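Local coordinates for protein Phthiocerol/phthiodiolone dimycocerosyl transferase (Mycobacterium tuberculosis, PDB 1Q9J) that probably catalyses the final step in assembling phthiocerol dimycocerosate lipids, moving mycocerosyl chains from mycocerosic acid synthase onto the hydroxyls of phthiocerol and related alcohols, at residues R8-E14 with T160-E165; E15-Q19 with L122-M126; V52-H56 with L67-L72; T329-G333 with S373-D377. One frame throughout, in Å; residues are numbered along the deposited sequence.

Overall arrangement
The four contacts illustrate how an acyltransferase site can be assembled from distant parts of one chain. Contact 2 carries His124, the likely proton acceptor, stacked on Phe17 of helix 12-19. Contact 1 holds the start of that helix, its centre 10 Å from that of contact 2, with Leu10 packed on Ala18 and Cys125. Contact 3, a hairpin in the same sheet as strand 6-9, meets contact 2 through Met126, which lies on Val52 and Leu53. Contact 4 approaches from the C-terminal half: Phe331 lies about 4 Å from the His124 side chain at their nearest atoms, and touches Phe17. Contacts 3 and 4 do not touch, their centres being 27 Å apart.

Contact 1 of 4, residues R8-E14 with T160-E165; sequences RKLSHSE and TPLSME
Ser11 and Ser163 mark the close approach of the two backbones, their CA atoms 6.1 Å apart, while at the upstream ends Arg8 and Thr160 stand wider. Each segment is a lead-in to a helix: residues 8-14 pass from strand 6-9 into helix 12-19, and residues 160-165 enter helix 164-170 with Ser163 at the N-cap. Two helix starts are thus set against each other, and their polar side chains fill the joint. Ser11 gives its hydroxyl to Glu165, OG lying 2.8 Å from OE1. The oxygen is met from above the carboxylate plane, 72° out of it, while CG and CD of Glu165 rest beside Ser11 CB. The Glu165 chain, bent at chi2 (-77°), folds back to put the carboxylate there. Arg8 reaches the other end of the joint with a chain extended from CG to NE. Its NH1 points at the Pro161 carbonyl, although that separation is too short in the model to be trusted. Its NH2 lies 2.8 Å from both OE1 and OE2 of Glu14, a salt bridge in which the bond to OE1 lies nearly in the guanidinium plane and uses that oxygen's syn lone pair. The anti lone pair of the same OE1 takes the backbone N-H of Ser11 at 2.9 Å in a straight line (180°), so two donors hold this oxygen, while OE2 also has a weak bond to Thr282 OG1. Leu162 adds backbone bonds to Glu280 and Thr282. Against the paired carboxylate the N-cap residue brings only carbon: Ser163 CB sits 3.5 Å from Glu14 OE1.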
loop_
_atom_site.group_PDB
_atom_site.type_symbol
_atom_site.label_atom_id
_atom_site.label_comp_id
_atom_site.label_asym_id
_atom_site.label_seq_id
_atom_site.Cartn_x
_atom_site.Cartn_y
_atom_site.Cartn_z
ATOM N N ARG A 8 3.526 21.276 9.642
ATOM C CA ARG A 8 3.024 20.628 10.832
ATOM C C ARG A 8 3.974 19.489 11.190
ATOM O O ARG A 8 4.692 18.984 10.333
ATOM C CB ARG A 8 1.594 20.143 10.573
ATOM C CG ARG A 8 1.379 18.691 10.733
ATOM C CD ARG A 8 0.230 18.223 9.900
ATOM N NE ARG A 8 0.246 16.767 9.871
ATOM C CZ ARG A 8 -0.363 16.031 8.949
ATOM N NH1 ARG A 8 -1.050 16.611 7.974
ATOM N NH2 ARG A 8 -0.274 14.712 8.978
ATOM N N LYS A 9 4.000 19.126 12.465
ATOM C CA LYS A 9 4.850 18.048 12.934
ATOM C C LYS A 9 4.126 16.756 12.519
ATOM O O LYS A 9 2.904 16.761 12.337
ATOM C CB LYS A 9 4.978 18.157 14.457
ATOM C CG LYS A 9 6.279 17.637 15.072
ATOM C CD LYS A 9 6.504 18.236 16.478
ATOM C CE LYS A 9 7.749 17.696 17.182
ATOM N NZ LYS A 9 7.579 16.288 17.636
ATOM N N LEU A 10 4.858 15.662 12.325
ATOM C CA LEU A 10 4.197 14.410 11.940
ATOM C C LEU A 10 3.600 13.770 13.170
ATOM O O LEU A 10 4.150 13.897 14.258
ATOM C CB LEU A 10 5.173 13.408 11.334
ATOM C CG LEU A 10 5.769 13.657 9.955
ATOM C CD1 LEU A 10 6.790 12.566 9.697
ATOM C CD2 LEU A 10 4.680 13.645 8.879
ATOM N N SER A 11 2.488 13.067 12.986
ATOM C CA SER A 11 1.794 12.380 14.072
ATOM C C SER A 11 2.512 11.060 14.308
ATOM O O SER A 11 3.074 10.486 13.374
ATOM C CB SER A 11 0.344 12.114 13.669
ATOM O OG SER A 11 0.259 10.981 12.815
ATOM N N HIS A 12 2.480 10.568 15.543
ATOM C CA HIS A 12 3.177 9.319 15.876
ATOM C C HIS A 12 2.938 8.194 14.871
ATOM O O HIS A 12 3.815 7.358 14.623
ATOM C CB HIS A 12 2.809 8.873 17.295
ATOM C CG HIS A 12 3.337 9.790 18.362
ATOM N ND1 HIS A 12 2.798 11.035 18.609
ATOM C CD2 HIS A 12 4.393 9.668 19.203
ATOM C CE1 HIS A 12 3.496 11.641 19.555
ATOM N NE2 HIS A 12 4.470 10.833 19.932
ATOM N N SER A 13 1.757 8.189 14.272
ATOM C CA SER A 13 1.405 7.179 13.287
ATOM C C SER A 13 2.213 7.347 11.986
ATOM O O SER A 13 2.545 6.369 11.313
ATOM C CB SER A 13 -0.100 7.277 13.031
ATOM O OG SER A 13 -0.485 6.687 11.813
ATOM N N GLU A 14 2.550 8.587 11.649
ATOM C CA GLU A 14 3.293 8.882 10.426
ATOM C C GLU A 14 4.806 8.702 10.571
ATOM O O GLU A 14 5.496 8.361 9.606
ATOM C CB GLU A 14 2.956 10.307 9.997
ATOM C CG GLU A 14 1.459 10.523 10.023
ATOM C CD GLU A 14 1.007 11.910 9.629
ATOM O OE1 GLU A 14 1.393 12.883 10.323
ATOM O OE2 GLU A 14 0.256 12.005 8.618
ATOM N N THR A 160 -3.636 20.901 4.258
ATOM C CA THR A 160 -2.792 19.816 4.763
ATOM C C THR A 160 -3.629 18.613 5.175
ATOM O O THR A 160 -4.348 18.666 6.172
ATOM C CB THR A 160 -2.010 20.268 5.990
ATOM O OG1 THR A 160 -1.429 21.554 5.740
ATOM C CG2 THR A 160 -0.920 19.270 6.307
ATOM N N PRO A 161 -3.540 17.500 4.428
ATOM C CA PRO A 161 -4.353 16.349 4.835
ATOM C C PRO A 161 -4.103 15.951 6.279
ATOM O O PRO A 161 -2.999 16.113 6.779
ATOM C CB PRO A 161 -3.991 15.251 3.826
ATOM C CG PRO A 161 -2.811 15.774 3.069
ATOM C CD PRO A 161 -2.853 17.263 3.154
ATOM N N LEU A 162 -5.128 15.454 6.967
ATOM C CA LEU A 162 -4.994 15.090 8.377
ATOM C C LEU A 162 -4.261 13.787 8.651
ATOM O O LEU A 162 -4.212 12.879 7.815
ATOM C CB LEU A 162 -6.382 14.995 9.005
ATOM C CG LEU A 162 -7.294 16.204 8.872
ATOM C CD1 LEU A 162 -8.727 15.797 9.106
ATOM C CD2 LEU A 162 -6.849 17.254 9.828
ATOM N N SER A 163 -3.683 13.717 9.841
ATOM C CA SER A 163 -3.012 12.509 10.298
ATOM C C SER A 163 -4.132 11.688 10.958
ATOM O O SER A 163 -5.185 12.229 11.330
ATOM C CB SER A 163 -1.947 12.833 11.344
ATOM O OG SER A 163 -2.508 13.486 12.465
ATOM N N MET A 164 -3.914 10.383 11.100
ATOM C CA MET A 164 -4.920 9.521 11.709
ATOM C C MET A 164 -5.339 10.025 13.091
ATOM O O MET A 164 -6.535 10.142 13.368
ATOM C CB MET A 164 -4.407 8.088 11.822
ATOM C CG MET A 164 -5.438 7.103 12.355
ATOM S SD MET A 164 -4.768 5.435 12.471
ATOM C CE MET A 164 -5.501 4.706 11.038
ATOM N N GLU A 165 -4.381 10.331 13.965
ATOM C CA GLU A 165 -4.783 10.822 15.275
ATOM C C GLU A 165 -5.530 12.146 15.181
ATOM O O GLU A 165 -6.177 12.564 16.133
ATOM C CB GLU A 165 -3.599 10.967 16.234
ATOM C CG GLU A 165 -2.255 11.063 15.597
ATOM C CD GLU A 165 -1.741 9.731 15.106
ATOM O OE1 GLU A 165 -1.838 9.481 13.880
ATOM O OE2 GLU A 165 -1.242 8.932 15.943
#

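Contact 2 of 4, residues E15-Q19 with L122-M126; sequences EVFAQ and LHHCM
Phe17 leaves helix 12-19 facing residues 122-126, and its side chain makes contact over its whole length. At the root, CB lies 3.7 Å from the backbone N of Cys125 and 4.1 Å from Cys125 CB. The first torsion (-42°) sets CG beside the backbone N, and from there the ring runs down over His124: CG is near His124 CB, while CD2 is 3.3 Å from both CB and CG of the histidine. On the far rim CD1 is turned to the His124 carbonyl oxygen and to Cys125 CA. CE2 comes over the imidazole, 3.1 Å from ND1, and CZ follows over ND1 and CE1. The Phe17 and His124 rings form an offset stack, nearly parallel, with planes 6° apart and centroids separated by 3.9 Å. His124 belongs to the HHxxxDG motif, the signature of the superfamily that includes chloramphenicol acetyltransferase. As in its relatives, it is probably the proton acceptor; Asp128 of the same motif, about 4 Å away between side chains, probably has a structural role there. Phe17 covers one face of the motif's second histidine, which should restrict rotation of that ring. The first histidine, His123, swings its side chain to the same helix, with CG anti to the backbone N (chi1 -166°). Its NE2 makes a weak hydrogen bond to Phe17 O at 3.1 Å, beside the N-H of Ala18, which lies at the edge of the ring. His123 also meets Phe23 edge-to-face. Asn283 ND2 binds His124 O, and Phe17 also packs on Asn283.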
loop_
_atom_site.group_PDB
_atom_site.type_symbol
_atom_site.label_atom_id
_atom_site.label_comp_id
_atom_site.label_asym_id
_atom_site.label_seq_id
_atom_site.Cartn_x
_atom_site.Cartn_y
_atom_site.Cartn_z
ATOM N N GLU A 15 5.311 8.909 11.783
ATOM C CA GLU A 15 6.735 8.776 12.055
ATOM C C GLU A 15 7.336 7.456 11.641
ATOM O O GLU A 15 8.519 7.389 11.349
ATOM C CB GLU A 15 7.023 9.027 13.533
ATOM C CG GLU A 15 6.625 10.423 13.943
ATOM C CD GLU A 15 7.208 10.857 15.264
ATOM O OE1 GLU A 15 6.963 10.170 16.289
ATOM O OE2 GLU A 15 7.914 11.900 15.276
ATOM N N VAL A 16 6.548 6.394 11.613
ATOM C CA VAL A 16 7.122 5.129 11.192
ATOM C C VAL A 16 7.789 5.343 9.833
ATOM O O VAL A 16 8.943 4.978 9.642
ATOM C CB VAL A 16 6.052 4.022 11.045
ATOM C CG1 VAL A 16 6.715 2.699 10.666
ATOM C CG2 VAL A 16 5.299 3.858 12.363
ATOM N N PHE A 17 7.068 5.960 8.901
ATOM C CA PHE A 17 7.594 6.180 7.558
ATOM C C PHE A 17 8.799 7.120 7.499
ATOM O O PHE A 17 9.590 7.063 6.552
ATOM C CB PHE A 17 6.474 6.675 6.644
ATOM C CG PHE A 17 5.175 5.944 6.838
ATOM C CD1 PHE A 17 4.112 6.553 7.502
ATOM C CD2 PHE A 17 5.026 4.629 6.396
ATOM C CE1 PHE A 17 2.925 5.861 7.722
ATOM C CE2 PHE A 17 3.843 3.932 6.613
ATOM C CZ PHE A 17 2.789 4.545 7.276
ATOM N N ALA A 18 8.932 7.999 8.487
ATOM C CA ALA A 18 10.092 8.885 8.513
ATOM C C ALA A 18 11.260 8.114 9.159
ATOM O O ALA A 18 12.399 8.169 8.683
ATOM C CB ALA A 18 9.791 10.154 9.297
ATOM N N GLN A 19 10.965 7.376 10.223
ATOM C CA GLN A 19 11.984 6.594 10.907
ATOM C C GLN A 19 12.645 5.534 10.006
ATOM O O GLN A 19 13.763 5.115 10.278
ATOM C CB GLN A 19 11.395 5.926 12.158
ATOM C CG GLN A 19 12.422 5.105 12.937
ATOM C CD GLN A 19 11.899 4.589 14.276
ATOM O OE1 GLN A 19 10.809 4.005 14.357
ATOM N NE2 GLN A 19 12.694 4.777 15.331
ATOM N N LEU A 122 6.469 8.463 -3.823
ATOM C CA LEU A 122 5.750 9.211 -2.823
ATOM C C LEU A 122 6.119 8.765 -1.430
ATOM O O LEU A 122 6.052 7.587 -1.108
ATOM C CB LEU A 122 4.269 8.985 -3.056
ATOM C CG LEU A 122 3.281 9.868 -2.313
ATOM C CD1 LEU A 122 3.526 11.337 -2.625
ATOM C CD2 LEU A 122 1.893 9.432 -2.748
ATOM N N HIS A 123 6.531 9.701 -0.595
ATOM C CA HIS A 123 6.862 9.330 0.756
ATOM C C HIS A 123 5.579 8.871 1.452
ATOM O O HIS A 123 4.546 9.553 1.404
ATOM C CB HIS A 123 7.485 10.504 1.485
ATOM C CG HIS A 123 8.151 10.110 2.759
ATOM N ND1 HIS A 123 9.501 9.851 2.834
ATOM C CD2 HIS A 123 7.633 9.814 3.977
ATOM C CE1 HIS A 123 9.792 9.404 4.046
ATOM N NE2 HIS A 123 8.675 9.371 4.752
ATOM N N HIS A 124 5.650 7.713 2.102
ATOM C CA HIS A 124 4.484 7.126 2.768
ATOM C C HIS A 124 3.843 7.949 3.901
ATOM O O HIS A 124 2.714 7.684 4.310
ATOM C CB HIS A 124 4.841 5.727 3.285
ATOM C CG HIS A 124 3.681 4.776 3.344
ATOM N ND1 HIS A 124 2.535 5.035 4.064
ATOM C CD2 HIS A 124 3.527 3.529 2.834
ATOM C CE1 HIS A 124 1.731 3.991 4.001
ATOM N NE2 HIS A 124 2.309 3.062 3.260
ATOM N N CYS A 125 4.553 8.954 4.386
ATOM C CA CYS A 125 4.012 9.766 5.445
ATOM C C CYS A 125 2.965 10.718 4.842
ATOM O O CYS A 125 2.262 11.434 5.547
ATOM C CB CYS A 125 5.136 10.555 6.140
ATOM S SG CYS A 125 5.546 12.185 5.356
ATOM N N MET A 126 2.851 10.714 3.529
ATOM C CA MET A 126 1.893 11.590 2.903
ATOM C C MET A 126 0.706 10.864 2.319
ATOM O O MET A 126 -0.240 11.496 1.846
ATOM C CB MET A 126 2.590 12.367 1.811
ATOM C CG MET A 126 3.709 13.214 2.370
ATOM S SD MET A 126 3.060 14.709 3.166
ATOM C CE MET A 126 2.439 15.452 1.689
#

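Contact 3 of 4, residues V52-H56 with L67-L72; sequences VLASH and LVADDL
His56 is set between two carboxylates, Asp70 across the hairpin and Glu58 further along its own strand, one imidazole bonding a carboxylate through each nitrogen. ND1 gives its proton to Asp70 OD2 at 2.7 Å, with the hydrogen almost on the line (176°) and OD2 in the ring plane. The acceptor is met on its syn side, 27° out of the carboxylate plane; the ring and carboxylate planes are themselves turned by a similar amount. NE2, at the other end of the ring, bonds to Glu58 OE2. With acids at both nitrogens the histidine would be expected to favour the protonated form. The first torsion, 61°, places CG between the backbone N and the carbonyl carbon, which carries the ring alongside Val68, with NE2 3.5 Å from Val68 CB. The setting is the antiparallel beta hairpin of strands 55-59 and 65-69. His56 and Val68 form a hydrogen-bonded pair, their side chains on one face of the sheet, with Val68 N 2.8 Å from His56 O. The return bond, His56 N to Val68 O, is less certain, because that oxygen is poorly placed. Ser55 and Ala69 follow as a non-hydrogen-bonded pair. Beyond the last pair, Asp70 N binds Ala54 O at 2.9 Å, Ala54 being the centre of an inverse gamma turn. Ser55 OG hydrogen-bonds back to Val52 O in its own segment, and the same OG lies 3.3 Å from Leu67 CD1. On the other side of the sheet, turned inward toward Met126, Leu67 CD2 meets Val52 CG1 at 3.6 Å.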
loop_
_atom_site.group_PDB
_atom_site.type_symbol
_atom_site.label_atom_id
_atom_site.label_comp_id
_atom_site.label_asym_id
_atom_site.label_seq_id
_atom_site.Cartn_x
_atom_site.Cartn_y
_atom_site.Cartn_z
ATOM N N VAL A 52 1.088 20.090 -0.294
ATOM C CA VAL A 52 1.852 19.522 0.818
ATOM C C VAL A 52 3.012 18.686 0.252
ATOM O O VAL A 52 4.113 18.664 0.807
ATOM C CB VAL A 52 0.987 18.609 1.699
ATOM C CG1 VAL A 52 1.639 18.431 3.051
ATOM C CG2 VAL A 52 -0.366 19.203 1.867
ATOM N N LEU A 53 2.733 17.989 -0.847
ATOM C CA LEU A 53 3.709 17.152 -1.512
ATOM C C LEU A 53 4.982 17.934 -1.829
ATOM O O LEU A 53 6.058 17.351 -2.060
ATOM C CB LEU A 53 3.126 16.586 -2.802
ATOM C CG LEU A 53 1.830 15.831 -2.576
ATOM C CD1 LEU A 53 1.228 15.382 -3.897
ATOM C CD2 LEU A 53 2.106 14.651 -1.684
ATOM N N ALA A 54 4.870 19.256 -1.830
ATOM C CA ALA A 54 6.019 20.081 -2.117
ATOM C C ALA A 54 6.767 20.396 -0.850
ATOM O O ALA A 54 7.002 21.554 -0.540
ATOM C CB ALA A 54 5.571 21.363 -2.773
ATOM N N SER A 55 7.159 19.373 -0.114
ATOM C CA SER A 55 7.878 19.637 1.112
ATOM C C SER A 55 8.890 18.553 1.399
ATOM O O SER A 55 9.177 17.720 0.546
ATOM C CB SER A 55 6.903 19.702 2.266
ATOM O OG SER A 55 6.479 18.391 2.602
ATOM N N HIS A 56 9.415 18.575 2.619
ATOM C CA HIS A 56 10.397 17.608 3.056
ATOM C C HIS A 56 10.324 17.502 4.563
ATOM O O HIS A 56 9.611 18.269 5.207
ATOM C CB HIS A 56 11.799 18.036 2.644
ATOM C CG HIS A 56 12.234 19.337 3.233
ATOM N ND1 HIS A 56 12.008 20.549 2.613
ATOM C CD2 HIS A 56 12.842 19.623 4.410
ATOM C CE1 HIS A 56 12.456 21.523 3.384
ATOM N NE2 HIS A 56 12.967 20.988 4.480
ATOM N N LEU A 67 7.419 18.634 9.038
ATOM C CA LEU A 67 7.129 18.625 7.633
ATOM C C LEU A 67 7.367 20.104 7.323
ATOM O O LEU A 67 6.630 20.973 7.813
ATOM C CB LEU A 67 5.669 18.262 7.428
ATOM C CG LEU A 67 5.244 18.094 5.986
ATOM C CD1 LEU A 67 5.783 16.775 5.446
ATOM C CD2 LEU A 67 3.745 18.143 5.902
ATOM N N VAL A 68 8.426 20.390 6.568
ATOM C CA VAL A 68 8.776 21.761 6.218
ATOM C C VAL A 68 8.383 22.017 4.783
ATOM O O VAL A 68 8.557 21.152 3.924
ATOM C CB VAL A 68 10.286 22.009 6.401
ATOM C CG1 VAL A 68 10.651 23.437 5.976
ATOM C CG2 VAL A 68 10.655 21.791 7.861
ATOM N N ALA A 69 7.841 23.199 4.516
ATOM C CA ALA A 69 7.398 23.510 3.161
ATOM C C ALA A 69 8.512 23.949 2.222
ATOM O O ALA A 69 9.501 24.558 2.630
ATOM C CB ALA A 69 6.303 24.572 3.206
ATOM N N ASP A 70 8.326 23.603 0.956
ATOM C CA ASP A 70 9.252 23.960 -0.093
ATOM C C ASP A 70 8.513 24.807 -1.124
ATOM O O ASP A 70 7.415 25.308 -0.871
ATOM C CB ASP A 70 9.820 22.708 -0.771
ATOM C CG ASP A 70 10.859 21.996 0.081
ATOM O OD1 ASP A 70 11.738 22.681 0.636
ATOM O OD2 ASP A 70 10.804 20.756 0.191
ATOM N N ASP A 71 9.124 24.944 -2.292
ATOM C CA ASP A 71 8.568 25.718 -3.386
ATOM C C ASP A 71 8.140 24.738 -4.462
ATOM O O ASP A 71 8.645 23.619 -4.524
ATOM C CB ASP A 71 9.644 26.657 -3.922
ATOM C CG ASP A 71 11.047 26.187 -3.561
ATOM O OD1 ASP A 71 11.417 26.276 -2.366
ATOM O OD2 ASP A 71 11.775 25.711 -4.464
ATOM N N LEU A 72 7.207 25.146 -5.309
ATOM C CA LEU A 72 6.755 24.263 -6.368
ATOM C C LEU A 72 7.549 24.562 -7.645
ATOM O O LEU A 72 7.481 23.809 -8.621
ATOM C CB LEU A 72 5.243 24.442 -6.602
ATOM C CG LEU A 72 4.274 24.176 -5.429
ATOM C CD1 LEU A 72 4.471 25.217 -4.333
ATOM C CD2 LEU A 72 2.834 24.215 -5.917
#

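Contact 4 of 4, residues T329-G333 with S373-D377; sequences TAFEG and SVPLD
Leu376 lays its methyl CD1 over one face of the Phe331 ring, 3.9 Å from the centroid and 22° off the normal, a CH-pi contact. Val374 CG1 comes at the ring edge, near its plane, 4.0 Å from CD2. The contact joins two loops in the C-terminal half of a chloramphenicol acetyltransferase-like fold made of two related domains: residues 329-333, where a 3-10 turn ends, and residues 373-377, which lead into strand 378-384. Between them the segments make no hydrogen bond, so the join rests on apolar surfaces and the shape of the backbones. The second leucine branch sits closer to the rim, Leu376 CD2 being 3.6 Å from Phe331 CE2. With CG anti to the backbone N (chi1 -179°), the leucine side chain runs alongside Phe331 in the same direction and brings both methyls to the ring. Beyond the segments Phe368 meets the Phe331 ring edge-to-face and Val22 packs on it. The Phe331 side chain lies about 4 Å, at nearest atoms, from that of His124, the probable proton acceptor, and so borders the likely active site. The second loop is shaped by an inverse gamma turn centred on Pro375, in which Leu376 N bonds to Val374 O at 2.6 Å, and Tyr20 lies against Val374 and Pro375. Opposite the turn Gly333 has positive phi (47°), and its CA comes 3.3 Å from Pro375 O. Gly333 N turns to Ala330 O within its own segment. Nearby, Pro375 CG rests 4.0 Å from Phe331 O.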
loop_
_atom_site.group_PDB
_atom_site.type_symbol
_atom_site.label_atom_id
_atom_site.label_comp_id
_atom_site.label_asym_id
_atom_site.label_seq_id
_atom_site.Cartn_x
_atom_site.Cartn_y
_atom_site.Cartn_z
ATOM N N THR A 329 2.532 -0.157 11.221
ATOM C CA THR A 329 3.283 -1.076 12.078
ATOM C C THR A 329 3.935 -2.218 11.294
ATOM O O THR A 329 4.874 -2.862 11.768
ATOM C CB THR A 329 2.376 -1.697 13.179
ATOM O OG1 THR A 329 1.380 -2.540 12.578
ATOM C CG2 THR A 329 1.687 -0.607 13.982
ATOM N N ALA A 330 3.427 -2.464 10.092
ATOM C CA ALA A 330 3.952 -3.515 9.235
ATOM C C ALA A 330 5.451 -3.360 9.024
ATOM O O ALA A 330 6.169 -4.350 8.970
ATOM C CB ALA A 330 3.237 -3.493 7.893
ATOM N N PHE A 331 5.911 -2.118 8.901
ATOM C CA PHE A 331 7.321 -1.832 8.684
ATOM C C PHE A 331 8.154 -1.995 9.941
ATOM O O PHE A 331 9.322 -1.625 9.973
ATOM C CB PHE A 331 7.500 -0.418 8.137
ATOM C CG PHE A 331 7.001 -0.251 6.742
ATOM C CD1 PHE A 331 5.675 0.078 6.497
ATOM C CD2 PHE A 331 7.849 -0.459 5.667
ATOM C CE1 PHE A 331 5.197 0.196 5.192
ATOM C CE2 PHE A 331 7.387 -0.344 4.359
ATOM C CZ PHE A 331 6.057 -0.015 4.123
ATOM N N GLU A 332 7.555 -2.540 10.985
ATOM C CA GLU A 332 8.287 -2.755 12.215
ATOM C C GLU A 332 8.404 -4.253 12.459
ATOM O O GLU A 332 8.634 -4.690 13.583
ATOM C CB GLU A 332 7.562 -2.078 13.369
ATOM C CG GLU A 332 7.432 -0.594 13.172
ATOM C CD GLU A 332 6.649 0.062 14.279
ATOM O OE1 GLU A 332 5.457 -0.264 14.436
ATOM O OE2 GLU A 332 7.224 0.900 15.000
ATOM N N GLY A 333 8.234 -5.027 11.390
ATOM C CA GLY A 333 8.323 -6.472 11.478
ATOM C C GLY A 333 7.557 -7.071 12.639
ATOM O O GLY A 333 6.443 -6.636 12.944
ATOM N N SER A 373 17.783 -2.486 5.822
ATOM C CA SER A 373 17.565 -3.054 7.144
ATOM C C SER A 373 16.127 -2.959 7.628
ATOM O O SER A 373 15.863 -3.124 8.822
ATOM C CB SER A 373 18.491 -2.403 8.176
ATOM O OG SER A 373 17.965 -1.184 8.638
ATOM N N VAL A 374 15.197 -2.695 6.714
ATOM C CA VAL A 374 13.788 -2.618 7.086
ATOM C C VAL A 374 13.221 -4.028 7.103
ATOM O O VAL A 374 13.160 -4.699 6.070
ATOM C CB VAL A 374 12.959 -1.766 6.089
ATOM C CG1 VAL A 374 11.474 -1.901 6.401
ATOM C CG2 VAL A 374 13.345 -0.313 6.204
ATOM N N PRO A 375 12.816 -4.504 8.287
ATOM C CA PRO A 375 12.250 -5.845 8.433
ATOM C C PRO A 375 10.852 -5.869 7.837
ATOM O O PRO A 375 9.862 -6.031 8.546
ATOM C CB PRO A 375 12.234 -6.044 9.944
ATOM C CG PRO A 375 11.961 -4.656 10.444
ATOM C CD PRO A 375 12.885 -3.820 9.590
ATOM N N LEU A 376 10.776 -5.701 6.528
ATOM C CA LEU A 376 9.490 -5.685 5.882
ATOM C C LEU A 376 9.128 -7.016 5.262
ATOM O O LEU A 376 9.498 -7.307 4.125
ATOM C CB LEU A 376 9.449 -4.598 4.808
ATOM C CG LEU A 376 8.112 -4.460 4.070
ATOM C CD1 LEU A 376 7.062 -3.987 5.052
ATOM C CD2 LEU A 376 8.245 -3.490 2.919
ATOM N N ASP A 377 8.421 -7.847 6.013
ATOM C CA ASP A 377 8.000 -9.121 5.458
ATOM C C ASP A 377 6.521 -8.925 5.135
ATOM O O ASP A 377 5.681 -8.960 6.029
ATOM C CB ASP A 377 8.169 -10.241 6.482
ATOM C CG ASP A 377 8.532 -11.548 5.834
ATOM O OD1 ASP A 377 7.945 -11.845 4.761
ATOM O OD2 ASP A 377 9.399 -12.268 6.393
#